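Local atomic coordinates of NAD-dependent L-serine dehydrogenase (Pseudomonas aeruginosa, PDB entry 3OBB), a protein that oxidises L-serine and methyl-L-serine with NAD+ as electron acceptor and is possibly involved in serine catabolism. Residues A[161-165]-A[166-170]; A[178-181]-A[182-185]; A[201-204]-A[205-209]; A[276-280]-A[281-285]. All coordinates share one frame; numbering follows the deposited sequence.

Contact 1: A[161-165]-A[166-170]; sequences FHAGP and DGAGQ
Pro165 and Ala168 close the reversal between strand 159-164 and helix 168-196. The backbone part is a type II beta turn from Pro165 to Ala168, in which Ala168 N donates to Pro165 O at 3.0 Å with an N-H...O angle of 156°. Gly167, at the N-cap position and with a positive phi of 86°, takes the third place of the turn, one readily filled by glycine.

The apolar part is small and close. The methyl of Ala168 points back at the strand end, with its CB 3.5 Å from Gly164 CA and 4.1 Å from Pro165 CD. Gly164 has backbone angles that a side chain would hardly tolerate, and the Ala168 methyl lands on its CA. From the strand, the methyl of Ala163 faces the new helix; its CB is 3.4 Å from Ala168 O and 4.2 Å from Ala168 CB. Leu199 and Ile207 of a neighbouring subunit also pack on Ala168 and Ala163, respectively.

Charged partners lie just outside. The side chain of Asp166 leaves the backbone away from the strand end, with CG beside its own N (chi1 -71°), and OD2 forms a salt bridge with Arg112. The carboxylate of Asp120 accepts hydrogen bonds from the amides of Gly167 and Gln170.

Small residues thus let strand and helix meet almost backbone to backbone, while an acidic group answers the N-H groups of the first helical turn. This is consistent with a firmly held start to the helix that carries the catalytic Lys173, whose side chain is about 6 Å from Gly169.

Contact 2: A[178-181]-A[182-185]; sequences QLLA and VLMI
From Gln178 to Ile185 the backbone makes regular alpha-helical turns, four successive amides each bonding to the carbonyl four residues back, from Val182 N to Gln178 O at 3.1 Å through to Ile185 N to Ala181 O at 3.0 Å. The bond from Leu183 N to Leu179 O is the one that runs nearly along the C=O axis, at 2.8 Å.

Leu183 takes a torsion uncommon in helices: chi1 of 60° sets CG between its own N and carbonyl carbon and folds the side chain back over the preceding turn, where CG lies 3.5 Å from Leu180 O. One branch, CD1, then meets Leu180 CD1 at 4.0 Å as the two side chains cross obliquely; the other, CD2, comes 4.4 Å from Leu179 CG.

These turns belong to the middle of helix 168-196, the long helix that in this dehydrogenase family joins the Rossmann domain to the helical C-terminal domain. Other helices and a neighbouring subunit pack against it. Val182 and Ile185 face helix 265-279, and Leu183 meets Ala217 of helix 216-220 and Gly213 of a neighbouring subunit. Val182 also rests its CG2 on Gln178 O at 3.2 Å, and the side chain of Leu180 approaches to about 4 Å from a bound HEPES molecule.

Contact 3: A[201-204]-A[205-209]; sequences AKVL and AEIMR
Chi1 of 177° swings Val203 CG1 away from its backbone N and forward along the helix, while chi1 of -75° at Ile207 brings CG1 back beside its own N. The two side chains consequently run alongside each other in the same direction, and Val203 CG1 meets Ile207 CD1 at 3.7 Å. The same end of Ile207 also rests on the preceding turn, with CD1 3.5 Å from Val203 O.

A second pair forms one residue further on. Leu204 extends its CD1 to 3.8 Å from Met208 CG, and Met208, present as selenomethionine, bends at its third torsion so that the terminal methyl curls back over the leucine, with Met208 CE 3.9 Å from Leu204 CG. Met208 thus touches the leucine with CG near its base and with its terminal methyl.

Beneath these pairs run i to i+4 backbone bonds of the usual kind. Ala205 N to Ala201 O is 2.9 Å, nearly straight at 164°, whereas Glu206 N to Lys202 O is longer, 3.2 Å, and its donor sits above the carbonyl plane. The carboxylate of Glu206 forms a salt bridge with Arg210 just beyond the segment.

Helix 201-209 lies against helix 168-196, where Ala201 meets Met191 and Val195 while Met208 touches Ala190. Met208 and Arg209 also touch Leu218 of helix 216-220. Towards a neighbouring subunit, Ile207 packs on Phe161 and Val203 on His162 of that subunit, so this short helix meets the edge strand of the other subunit's Rossmann sheet.

Contact 4: A[276-280]-A[281-285]; sequences LLLKQ and GYAER
Leu277 and Tyr282 mark the two ends of a Schellman motif that finishes helix 265-279. Two backbone bonds define it: Tyr282 N reaches back to Leu277 O at 3.1 Å, and Gly281 N to Leu278 O at 3.0 Å. Between them Gly281 adopts a positive phi of 98°, a region readily open to glycine, which turns the chain out of the helix. A water donates to Leu278 O at 2.7 Å and accepts from Ala283 N, adding a second grip on that carbonyl and tying it to the type I turn from Tyr282 to Arg285. Ala283 and Arg285 also bond through the backbone to Gln244 and Ala243, at the start of helix 243-260.

Apolar contacts follow the same reversal. Chi1 of -63° sets Tyr282 CG beside its backbone N, with CB 3.5 Å from Leu277 O. Leu277 CD2 touches Tyr282 CD2 at 3.8 Å, the side chains crossing at about a right angle, which is the hydrophobic pairing associated with this motif. Alongside it, Leu278 CD2 reaches forward to Ala283 CB at 4.0 Å.

Polar groups also meet the tyrosine ring. Gln280 sends NE2 to 3.3 Å from Tyr282 CE2, with its amide plane standing 87° to the ring, and Gln280 O lies over the centre of one face. Tyr282 CE1 lies 3.8 Å above the guanidinium plane of Arg285, offset toward the rim.

The helix end is therefore held by two backbone bonds to Leu277 O and Leu278 O and by the contacts of Leu277 with Tyr282 and Leu278 with Ala283.

Overall arrangement
Contacts 1 and 2 both use helix 168-196, with centres about 21 Å apart; catalytic Lys173 falls between their residue ranges, its side chain about 8 Å from that of Leu180, which also approaches the bound HEPES. The centre of contact 2 lies about 18 Å from that of contact 3 and 17 Å from that of contact 4, which are about 27 Å from each other. The centres of contacts 1 and 3 are about 36 Å apart within the chain, but the two meet across a subunit interface, since 201-209 packs on 161-163 of the neighbouring subunit. Contact 4 approaches the NAD+-binding Lys248, about 8 Å from Leu278 between side chains.

Contact 1: A[161-165]-A[166-170]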
ATOM      1  N   PHE A 161      19.944   0.710  25.956  1.00 40.38           N
ATOM      2  CA  PHE A 161      19.092   1.869  25.974  1.00 40.56           C
ATOM      3  C   PHE A 161      17.964   1.710  26.962  1.00 41.17           C
ATOM      4  O   PHE A 161      17.318   0.658  26.989  1.00 41.69           O
ATOM      5  CB  PHE A 161      18.510   2.118  24.577  1.00 38.49           C
ATOM      6  CG  PHE A 161      19.546   2.402  23.540  1.00 38.15           C
ATOM      7  CD1 PHE A 161      19.942   1.409  22.643  1.00 35.37           C
ATOM      8  CD2 PHE A 161      20.126   3.662  23.441  1.00 38.97           C
ATOM      9  CE1 PHE A 161      20.876   1.671  21.657  1.00 35.33           C
ATOM     10  CE2 PHE A 161      21.097   3.923  22.469  1.00 39.20           C
ATOM     11  CZ  PHE A 161      21.474   2.916  21.577  1.00 38.23           C
ATOM     12  N   HIS A 162      17.751   2.743  27.781  1.00 42.03           N
ATOM     13  CA  HIS A 162      16.564   2.844  28.619  1.00 42.47           C
ATOM     14  C   HIS A 162      15.524   3.554  27.780  1.00 41.05           C
ATOM     15  O   HIS A 162      15.585   4.771  27.618  1.00 39.99           O
ATOM     16  CB  HIS A 162      16.881   3.660  29.878  1.00 45.82           C
ATOM     17  CG  HIS A 162      15.837   3.574  30.950  1.00 48.49           C
ATOM     18  ND1 HIS A 162      14.818   2.644  30.934  1.00 49.34           N
ATOM     19  CD2 HIS A 162      15.692   4.269  32.103  1.00 50.97           C
ATOM     20  CE1 HIS A 162      14.070   2.795  32.012  1.00 49.06           C
ATOM     21  NE2 HIS A 162      14.584   3.768  32.742  1.00 52.49           N
ATOM     22  N   ALA A 163      14.614   2.773  27.198  1.00 39.28           N
ATOM     23  CA  ALA A 163      13.642   3.277  26.261  1.00 38.16           C
ATOM     24  C   ALA A 163      12.520   4.064  26.955  1.00 39.71           C
ATOM     25  O   ALA A 163      11.924   4.959  26.353  1.00 39.78           O
ATOM     26  CB  ALA A 163      13.079   2.143  25.444  1.00 36.43           C
ATOM     27  N   GLY A 164      12.240   3.738  28.216  1.00 41.17           N
ATOM     28  CA  GLY A 164      11.186   4.430  28.967  1.00 42.76           C
ATOM     29  C   GLY A 164      10.632   3.561  30.091  1.00 44.67           C
ATOM     30  O   GLY A 164      11.328   2.607  30.538  1.00 45.26           O
ATOM     31  N   PRO A 165       9.372   3.830  30.524  1.00 44.81           N
ATOM     32  CA  PRO A 165       8.810   3.017  31.618  1.00 47.04           C
ATOM     33  C   PRO A 165       8.401   1.586  31.184  1.00 46.07           C
ATOM     34  O   PRO A 165       8.874   1.082  30.150  1.00 44.44           O
ATOM     35  CB  PRO A 165       7.607   3.849  32.106  1.00 48.94           C
ATOM     36  CG  PRO A 165       7.171   4.628  30.871  1.00 47.10           C
ATOM     37  CD  PRO A 165       8.417   4.840  30.024  1.00 44.87           C
ATOM     38  N   ASP A 166       7.553   0.939  31.976  1.00 47.37           N
ATOM     39  CA  ASP A 166       7.146  -0.434  31.713  1.00 46.79           C
ATOM     40  C   ASP A 166       6.591  -0.610  30.321  1.00 44.37           C
ATOM     41  O   ASP A 166       5.715   0.133  29.934  1.00 43.99           O
ATOM     42  CB  ASP A 166       6.082  -0.859  32.714  1.00 49.99           C
ATOM     43  CG  ASP A 166       6.634  -1.057  34.101  1.00 52.73           C
ATOM     44  OD1 ASP A 166       7.872  -1.050  34.278  1.00 55.56           O
ATOM     45  OD2 ASP A 166       5.821  -1.261  35.006  1.00 54.11           O
ATOM     46  N   GLY A 167       7.086  -1.617  29.591  1.00 42.52           N
ATOM     47  CA  GLY A 167       6.637  -1.874  28.221  1.00 40.34           C
ATOM     48  C   GLY A 167       7.334  -1.098  27.103  1.00 38.21           C
ATOM     49  O   GLY A 167       7.163  -1.421  25.914  1.00 36.99           O
ATOM     50  N   ALA A 168       8.133  -0.092  27.474  1.00 37.93           N
ATOM     51  CA  ALA A 168       8.770   0.828  26.506  1.00 35.46           C
ATOM     52  C   ALA A 168       9.868   0.158  25.705  1.00 33.88           C
ATOM     53  O   ALA A 168      10.155   0.567  24.569  1.00 32.38           O
ATOM     54  CB  ALA A 168       9.321   2.032  27.205  1.00 36.26           C
ATOM     55  N   GLY A 169      10.473  -0.891  26.276  1.00 37.36           N
ATOM     56  CA  GLY A 169      11.471  -1.654  25.541  1.00 35.18           C
ATOM     57  C   GLY A 169      10.780  -2.340  24.380  1.00 33.88           C
ATOM     58  O   GLY A 169      11.275  -2.317  23.259  1.00 33.22           O
ATOM     59  N   GLN A 170       9.623  -2.954  24.631  1.00 34.20           N
ATOM     60  CA  GLN A 170       8.895  -3.596  23.527  1.00 33.01           C
ATOM     61  C   GLN A 170       8.454  -2.573  22.529  1.00 32.21           C
ATOM     62  O   GLN A 170       8.420  -2.877  21.355  1.00 33.42           O
ATOM     63  CB  GLN A 170       7.687  -4.408  24.000  1.00 32.79           C
ATOM     64  CG  GLN A 170       8.008  -5.531  24.997  1.00 34.83           C
ATOM     65  CD  GLN A 170       8.963  -6.590  24.458  1.00 35.11           C
ATOM     66  OE1 GLN A 170       9.152  -6.725  23.247  1.00 35.26           O
ATOM     67  NE2 GLN A 170       9.552  -7.358  25.361  1.00 32.90           N
TER

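Contact 2: A[178-181]-A[182-185]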
ATOM      1  N   GLN A 178       9.841  -2.731  12.647  1.00 27.25           N
ATOM      2  CA  GLN A 178       8.941  -2.339  11.576  1.00 27.35           C
ATOM      3  C   GLN A 178       9.623  -1.384  10.576  1.00 27.09           C
ATOM      4  O   GLN A 178       9.453  -1.496   9.348  1.00 25.20           O
ATOM      5  CB  GLN A 178       7.658  -1.723  12.111  1.00 27.58           C
ATOM      6  CG  GLN A 178       6.659  -1.446  10.989  1.00 28.64           C
ATOM      7  CD  GLN A 178       5.311  -0.927  11.510  1.00 31.30           C
ATOM      8  OE1 GLN A 178       5.247   0.115  12.181  1.00 31.33           O
ATOM      9  NE2 GLN A 178       4.244  -1.635  11.189  1.00 31.67           N
ATOM     10  N   LEU A 179      10.382  -0.431  11.112  1.00 27.27           N
ATOM     11  CA  LEU A 179      11.145   0.463  10.270  1.00 26.94           C
ATOM     12  C   LEU A 179      12.207  -0.326   9.437  1.00 26.57           C
ATOM     13  O   LEU A 179      12.388  -0.061   8.249  1.00 26.05           O
ATOM     14  CB  LEU A 179      11.769   1.606  11.082  1.00 26.04           C
ATOM     15  CG  LEU A 179      12.625   2.596  10.269  1.00 25.89           C
ATOM     16  CD1 LEU A 179      11.870   3.207   9.053  1.00 24.96           C
ATOM     17  CD2 LEU A 179      13.078   3.728  11.160  1.00 24.82           C
ATOM     18  N   LEU A 180      12.871  -1.291  10.062  1.00 25.58           N
ATOM     19  CA  LEU A 180      13.810  -2.166   9.332  1.00 25.81           C
ATOM     20  C   LEU A 180      13.153  -2.874   8.141  1.00 26.05           C
ATOM     21  O   LEU A 180      13.755  -2.985   7.068  1.00 26.80           O
ATOM     22  CB  LEU A 180      14.389  -3.246  10.257  1.00 24.58           C
ATOM     23  CG  LEU A 180      15.211  -4.387   9.625  1.00 26.46           C
ATOM     24  CD1 LEU A 180      16.330  -3.905   8.733  1.00 22.63           C
ATOM     25  CD2 LEU A 180      15.727  -5.454  10.700  1.00 24.46           C
ATOM     26  N   ALA A 181      11.927  -3.343   8.335  1.00 25.51           N
ATOM     27  CA  ALA A 181      11.249  -4.083   7.305  1.00 27.42           C
ATOM     28  C   ALA A 181      10.985  -3.149   6.147  1.00 27.50           C
ATOM     29  O   ALA A 181      11.182  -3.494   4.995  1.00 29.33           O
ATOM     30  CB  ALA A 181       9.924  -4.683   7.833  1.00 26.39           C
ATOM     31  N   VAL A 182      10.513  -1.951   6.463  1.00 28.18           N
ATOM     32  CA  VAL A 182      10.256  -0.921   5.454  1.00 25.82           C
ATOM     33  C   VAL A 182      11.534  -0.572   4.715  1.00 28.01           C
ATOM     34  O   VAL A 182      11.523  -0.510   3.479  1.00 27.71           O
ATOM     35  CB  VAL A 182       9.689   0.312   6.143  1.00 25.91           C
ATOM     36  CG1 VAL A 182       9.727   1.556   5.243  1.00 21.76           C
ATOM     37  CG2 VAL A 182       8.282  -0.030   6.703  1.00 21.26           C
ATOM     38  N   LEU A 183      12.650  -0.350   5.437  1.00 26.98           N
ATOM     39  CA  LEU A 183      13.850   0.025   4.693  1.00 28.10           C
ATOM     40  C   LEU A 183      14.427  -1.113   3.864  1.00 27.10           C
ATOM     41  O   LEU A 183      15.048  -0.869   2.812  1.00 26.09           O
ATOM     42  CB  LEU A 183      14.922   0.715   5.568  1.00 28.38           C
ATOM     43  CG  LEU A 183      15.495  -0.024   6.718  1.00 29.11           C
ATOM     44  CD1 LEU A 183      16.662  -0.886   6.180  1.00 32.37           C
ATOM     45  CD2 LEU A 183      15.950   1.005   7.797  1.00 27.30           C
HETATM   46  N   MSE A 184      14.210  -2.334   4.333  1.00 25.97           N
HETATM   47  CA  MSE A 184      14.656  -3.521   3.605  1.00 28.10           C
HETATM   48  C   MSE A 184      13.860  -3.740   2.298  1.00 27.96           C
HETATM   49  O   MSE A 184      14.422  -4.024   1.221  1.00 28.27           O
HETATM   50  CB  MSE A 184      14.643  -4.783   4.489  1.00 28.14           C
HETATM   51  CG  MSE A 184      15.053  -6.051   3.732  1.00 27.92           C
HETATM   52 SE   MSE A 184      16.938  -6.010   3.142  0.80 37.33          SE
HETATM   53  CE  MSE A 184      17.861  -6.349   4.799  1.00 30.68           C
ATOM     54  N   ILE A 185      12.554  -3.573   2.358  1.00 28.70           N
ATOM     55  CA  ILE A 185      11.780  -3.714   1.116  1.00 29.06           C
ATOM     56  C   ILE A 185      12.059  -2.542   0.192  1.00 29.66           C
ATOM     57  O   ILE A 185      12.256  -2.724  -1.017  1.00 28.89           O
ATOM     58  CB  ILE A 185      10.275  -3.871   1.401  1.00 29.96           C
ATOM     59  CG1 ILE A 185      10.079  -5.061   2.344  1.00 28.35           C
ATOM     60  CG2 ILE A 185       9.498  -4.098   0.082  1.00 31.80           C
ATOM     61  CD1 ILE A 185       8.611  -5.359   2.665  1.00 25.34           C
TER

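Contact 3: A[201-204]-A[205-209]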
ATOM      1  N   ALA A 201      24.576  -3.595 -10.035  1.00 35.83           N
ATOM      2  CA  ALA A 201      24.045  -3.626  -8.678  1.00 34.21           C
ATOM      3  C   ALA A 201      25.010  -2.966  -7.670  1.00 33.86           C
ATOM      4  O   ALA A 201      24.573  -2.161  -6.855  1.00 33.00           O
ATOM      5  CB  ALA A 201      23.701  -5.054  -8.273  1.00 33.87           C
ATOM      6  N   LYS A 202      26.309  -3.267  -7.753  1.00 35.21           N
ATOM      7  CA  LYS A 202      27.294  -2.730  -6.782  1.00 36.36           C
ATOM      8  C   LYS A 202      27.532  -1.240  -6.913  1.00 36.27           C
ATOM      9  O   LYS A 202      27.840  -0.587  -5.919  1.00 37.58           O
ATOM     10  CB  LYS A 202      28.661  -3.398  -6.907  1.00 38.67           C
ATOM     11  CG  LYS A 202      28.772  -4.748  -6.217  1.00 40.75           C
ATOM     12  CD  LYS A 202      30.187  -5.296  -6.452  1.00 45.17           C
ATOM     13  CE  LYS A 202      30.298  -6.772  -6.149  1.00 46.20           C
ATOM     14  NZ  LYS A 202      31.720  -7.136  -5.809  1.00 49.82           N
ATOM     15  N   VAL A 203      27.395  -0.703  -8.123  1.00 35.11           N
ATOM     16  CA  VAL A 203      27.526   0.729  -8.323  1.00 34.31           C
ATOM     17  C   VAL A 203      26.331   1.460  -7.722  1.00 33.40           C
ATOM     18  O   VAL A 203      26.502   2.423  -6.994  1.00 32.65           O
ATOM     19  CB  VAL A 203      27.663   1.121  -9.825  1.00 35.63           C
ATOM     20  CG1 VAL A 203      27.730   2.653  -9.956  1.00 33.35           C
ATOM     21  CG2 VAL A 203      28.907   0.438 -10.484  1.00 34.11           C
ATOM     22  N   LEU A 204      25.126   0.988  -8.034  1.00 32.34           N
ATOM     23  CA  LEU A 204      23.906   1.548  -7.457  1.00 31.49           C
ATOM     24  C   LEU A 204      23.869   1.458  -5.928  1.00 31.38           C
ATOM     25  O   LEU A 204      23.485   2.442  -5.282  1.00 30.60           O
ATOM     26  CB  LEU A 204      22.664   0.902  -8.060  1.00 29.79           C
ATOM     27  CG  LEU A 204      21.368   1.363  -7.423  1.00 30.28           C
ATOM     28  CD1 LEU A 204      21.060   2.878  -7.674  1.00 32.27           C
ATOM     29  CD2 LEU A 204      20.210   0.486  -7.862  1.00 28.99           C
ATOM     30  N   ALA A 205      24.253   0.288  -5.375  1.00 30.68           N
ATOM     31  CA  ALA A 205      24.336   0.091  -3.928  1.00 30.67           C
ATOM     32  C   ALA A 205      25.244   1.129  -3.271  1.00 31.71           C
ATOM     33  O   ALA A 205      24.880   1.722  -2.253  1.00 30.07           O
ATOM     34  CB  ALA A 205      24.825  -1.352  -3.575  1.00 30.51           C
ATOM     35  N   GLU A 206      26.428   1.356  -3.851  1.00 33.75           N
ATOM     36  CA  GLU A 206      27.381   2.290  -3.244  1.00 34.87           C
ATOM     37  C   GLU A 206      26.808   3.719  -3.276  1.00 33.93           C
ATOM     38  O   GLU A 206      26.901   4.462  -2.286  1.00 33.19           O
ATOM     39  CB  GLU A 206      28.784   2.213  -3.896  1.00 36.21           C
ATOM     40  CG  GLU A 206      29.774   3.239  -3.274  1.00 39.00           C
ATOM     41  CD  GLU A 206      31.051   3.566  -4.092  1.00 41.67           C
ATOM     42  OE1 GLU A 206      31.208   3.057  -5.238  1.00 47.20           O
ATOM     43  OE2 GLU A 206      31.886   4.369  -3.571  1.00 42.54           O
ATOM     44  N   ILE A 207      26.209   4.099  -4.408  1.00 33.41           N
ATOM     45  CA  ILE A 207      25.669   5.463  -4.572  1.00 32.93           C
ATOM     46  C   ILE A 207      24.602   5.755  -3.521  1.00 31.92           C
ATOM     47  O   ILE A 207      24.664   6.764  -2.817  1.00 30.95           O
ATOM     48  CB  ILE A 207      25.133   5.686  -6.014  1.00 33.34           C
ATOM     49  CG1 ILE A 207      26.294   5.863  -6.991  1.00 33.41           C
ATOM     50  CG2 ILE A 207      24.247   6.904  -6.113  1.00 32.62           C
ATOM     51  CD1 ILE A 207      25.933   5.566  -8.441  1.00 32.43           C
HETATM   52  N   MSE A 208      23.655   4.830  -3.375  1.00 31.29           N
HETATM   53  CA  MSE A 208      22.531   5.032  -2.462  1.00 31.16           C
HETATM   54  C   MSE A 208      22.987   4.970  -1.029  1.00 31.48           C
HETATM   55  O   MSE A 208      22.521   5.777  -0.208  1.00 30.61           O
HETATM   56  CB  MSE A 208      21.394   4.045  -2.724  1.00 30.51           C
HETATM   57  CG  MSE A 208      20.760   4.219  -4.083  1.00 28.89           C
HETATM   58 SE   MSE A 208      19.078   3.298  -4.263  0.80 32.51          SE
HETATM   59  CE  MSE A 208      19.704   1.469  -3.858  1.00 30.82           C
ATOM     60  N   ARG A 209      23.912   4.048  -0.725  1.00 32.14           N
ATOM     61  CA  ARG A 209      24.424   3.877   0.645  1.00 32.27           C
ATOM     62  C   ARG A 209      25.056   5.166   1.129  1.00 32.97           C
ATOM     63  O   ARG A 209      24.945   5.540   2.316  1.00 33.78           O
ATOM     64  CB  ARG A 209      25.452   2.722   0.753  1.00 32.46           C
ATOM     65  CG  ARG A 209      26.218   2.735   2.094  1.00 33.03           C
ATOM     66  CD  ARG A 209      27.254   1.604   2.260  1.00 33.68           C
ATOM     67  NE  ARG A 209      28.249   1.647   1.194  1.00 35.60           N
ATOM     68  CZ  ARG A 209      29.350   2.389   1.220  1.00 39.83           C
ATOM     69  NH1 ARG A 209      29.617   3.116   2.312  1.00 37.68           N
ATOM     70  NH2 ARG A 209      30.195   2.375   0.151  1.00 38.29           N
TER

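Contact 4: A[276-280]-A[281-285]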
ATOM      1  N   LEU A 276       3.100 -12.704   1.786  1.00 31.68           N
ATOM      2  CA  LEU A 276       3.249 -13.242   0.425  1.00 32.47           C
ATOM      3  C   LEU A 276       4.464 -14.154   0.362  1.00 32.07           C
ATOM      4  O   LEU A 276       4.413 -15.204  -0.217  1.00 32.15           O
ATOM      5  CB  LEU A 276       3.444 -12.084  -0.556  1.00 32.60           C
ATOM      6  CG  LEU A 276       2.286 -11.614  -1.458  1.00 36.24           C
ATOM      7  CD1 LEU A 276       0.859 -11.792  -0.889  1.00 36.02           C
ATOM      8  CD2 LEU A 276       2.514 -10.210  -2.071  1.00 32.10           C
ATOM      9  N   LEU A 277       5.555 -13.747   0.993  1.00 31.31           N
ATOM     10  CA  LEU A 277       6.758 -14.575   1.056  1.00 31.98           C
ATOM     11  C   LEU A 277       6.477 -15.890   1.756  1.00 32.87           C
ATOM     12  O   LEU A 277       7.015 -16.922   1.353  1.00 33.64           O
ATOM     13  CB  LEU A 277       7.907 -13.838   1.764  1.00 30.73           C
ATOM     14  CG  LEU A 277       8.537 -12.723   0.924  1.00 32.64           C
ATOM     15  CD1 LEU A 277       9.537 -11.968   1.779  1.00 34.34           C
ATOM     16  CD2 LEU A 277       9.183 -13.310  -0.357  1.00 31.85           C
ATOM     17  N   LEU A 278       5.625 -15.848   2.778  1.00 32.88           N
ATOM     18  CA  LEU A 278       5.259 -17.044   3.527  1.00 34.89           C
ATOM     19  C   LEU A 278       4.451 -18.009   2.667  1.00 35.77           C
ATOM     20  O   LEU A 278       4.747 -19.216   2.665  1.00 34.98           O
ATOM     21  CB  LEU A 278       4.528 -16.713   4.832  1.00 34.63           C
ATOM     22  CG  LEU A 278       5.161 -15.708   5.835  1.00 36.68           C
ATOM     23  CD1 LEU A 278       4.347 -15.646   7.144  1.00 39.24           C
ATOM     24  CD2 LEU A 278       6.640 -15.921   6.161  1.00 33.17           C
ATOM     25  N   LYS A 279       3.464 -17.480   1.919  1.00 35.75           N
ATOM     26  CA  LYS A 279       2.695 -18.321   1.008  1.00 37.74           C
ATOM     27  C   LYS A 279       3.659 -19.028   0.055  1.00 37.89           C
ATOM     28  O   LYS A 279       3.424 -20.171  -0.307  1.00 39.53           O
ATOM     29  CB  LYS A 279       1.626 -17.550   0.187  1.00 37.92           C
ATOM     30  CG  LYS A 279       0.633 -16.552   0.919  1.00 42.53           C
ATOM     31  CD  LYS A 279       0.101 -16.987   2.317  1.00 47.92           C
ATOM     32  CE  LYS A 279      -1.189 -17.772   2.234  1.00 50.23           C
ATOM     33  NZ  LYS A 279      -1.205 -18.861   3.276  1.00 54.40           N
ATOM     34  N   GLN A 280       4.736 -18.344  -0.337  1.00 36.76           N
ATOM     35  CA  GLN A 280       5.716 -18.877  -1.281  1.00 38.42           C
ATOM     36  C   GLN A 280       6.706 -19.912  -0.709  1.00 38.37           C
ATOM     37  O   GLN A 280       7.458 -20.513  -1.458  1.00 39.83           O
ATOM     38  CB  GLN A 280       6.490 -17.743  -1.979  1.00 37.31           C
ATOM     39  CG  GLN A 280       5.673 -17.001  -3.039  1.00 37.84           C
ATOM     40  CD  GLN A 280       6.300 -15.645  -3.478  1.00 38.54           C
ATOM     41  OE1 GLN A 280       5.602 -14.772  -4.005  1.00 41.28           O
ATOM     42  NE2 GLN A 280       7.589 -15.459  -3.215  1.00 38.19           N
ATOM     43  N   GLY A 281       6.687 -20.140   0.594  1.00 37.22           N
ATOM     44  CA  GLY A 281       7.533 -21.155   1.191  1.00 36.90           C
ATOM     45  C   GLY A 281       8.823 -20.657   1.809  1.00 36.42           C
ATOM     46  O   GLY A 281       9.704 -21.477   2.157  1.00 36.41           O
ATOM     47  N   TYR A 282       8.939 -19.326   1.955  1.00 34.83           N
ATOM     48  CA  TYR A 282      10.201 -18.680   2.369  1.00 34.55           C
ATOM     49  C   TYR A 282      10.267 -18.302   3.863  1.00 33.31           C
ATOM     50  O   TYR A 282      11.068 -17.467   4.255  1.00 33.18           O
ATOM     51  CB  TYR A 282      10.480 -17.419   1.523  1.00 34.40           C
ATOM     52  CG  TYR A 282      10.681 -17.678   0.043  1.00 36.72           C
ATOM     53  CD1 TYR A 282      11.556 -18.680  -0.397  1.00 41.33           C
ATOM     54  CD2 TYR A 282      10.005 -16.936  -0.917  1.00 37.76           C
ATOM     55  CE1 TYR A 282      11.730 -18.965  -1.752  1.00 41.97           C
ATOM     56  CE2 TYR A 282      10.190 -17.196  -2.295  1.00 41.21           C
ATOM     57  CZ  TYR A 282      11.059 -18.218  -2.701  1.00 40.73           C
ATOM     58  OH  TYR A 282      11.298 -18.494  -4.042  1.00 41.04           O
ATOM     59  N   ALA A 283       9.402 -18.880   4.675  1.00 33.17           N
ATOM     60  CA  ALA A 283       9.362 -18.611   6.122  1.00 32.60           C
ATOM     61  C   ALA A 283      10.731 -18.743   6.793  1.00 32.11           C
ATOM     62  O   ALA A 283      11.094 -17.909   7.622  1.00 32.07           O
ATOM     63  CB  ALA A 283       8.334 -19.539   6.809  1.00 33.43           C
ATOM     64  N   GLU A 284      11.524 -19.738   6.411  1.00 32.45           N
ATOM     65  CA  GLU A 284      12.811 -19.906   7.071  1.00 33.38           C
ATOM     66  C   GLU A 284      14.009 -19.317   6.335  1.00 33.39           C
ATOM     67  O   GLU A 284      15.147 -19.570   6.734  1.00 32.84           O
ATOM     68  CB  GLU A 284      13.101 -21.381   7.382  1.00 35.23           C
ATOM     69  CG  GLU A 284      11.973 -22.115   8.085  1.00 39.30           C
ATOM     70  CD  GLU A 284      12.464 -22.967   9.241  1.00 42.56           C
ATOM     71  OE1 GLU A 284      13.616 -23.490   9.218  1.00 43.46           O
ATOM     72  OE2 GLU A 284      11.669 -23.105  10.182  1.00 44.90           O
ATOM     73  N   ARG A 285      13.774 -18.553   5.261  1.00 33.03           N
ATOM     74  CA  ARG A 285      14.873 -17.843   4.613  1.00 33.56           C
ATOM     75  C   ARG A 285      15.141 -16.559   5.395  1.00 33.24           C
ATOM     76  O   ARG A 285      14.276 -16.069   6.171  1.00 32.56           O
ATOM     77  CB  ARG A 285      14.584 -17.557   3.120  1.00 32.69           C
ATOM     78  CG  ARG A 285      14.311 -18.821   2.279  1.00 35.66           C
ATOM     79  CD  ARG A 285      15.503 -19.169   1.352  1.00 38.00           C
ATOM     80  NE  ARG A 285      15.090 -20.133   0.325  1.00 39.08           N
ATOM     81  CZ  ARG A 285      15.558 -20.181  -0.918  1.00 40.98           C
ATOM     82  NH1 ARG A 285      16.486 -19.326  -1.336  1.00 37.03           N
ATOM     83  NH2 ARG A 285      15.093 -21.106  -1.754  1.00 42.82           N
TER
HETATM   84  O   HOH W   1       6.583 -20.449   4.280  1.00 40.09           O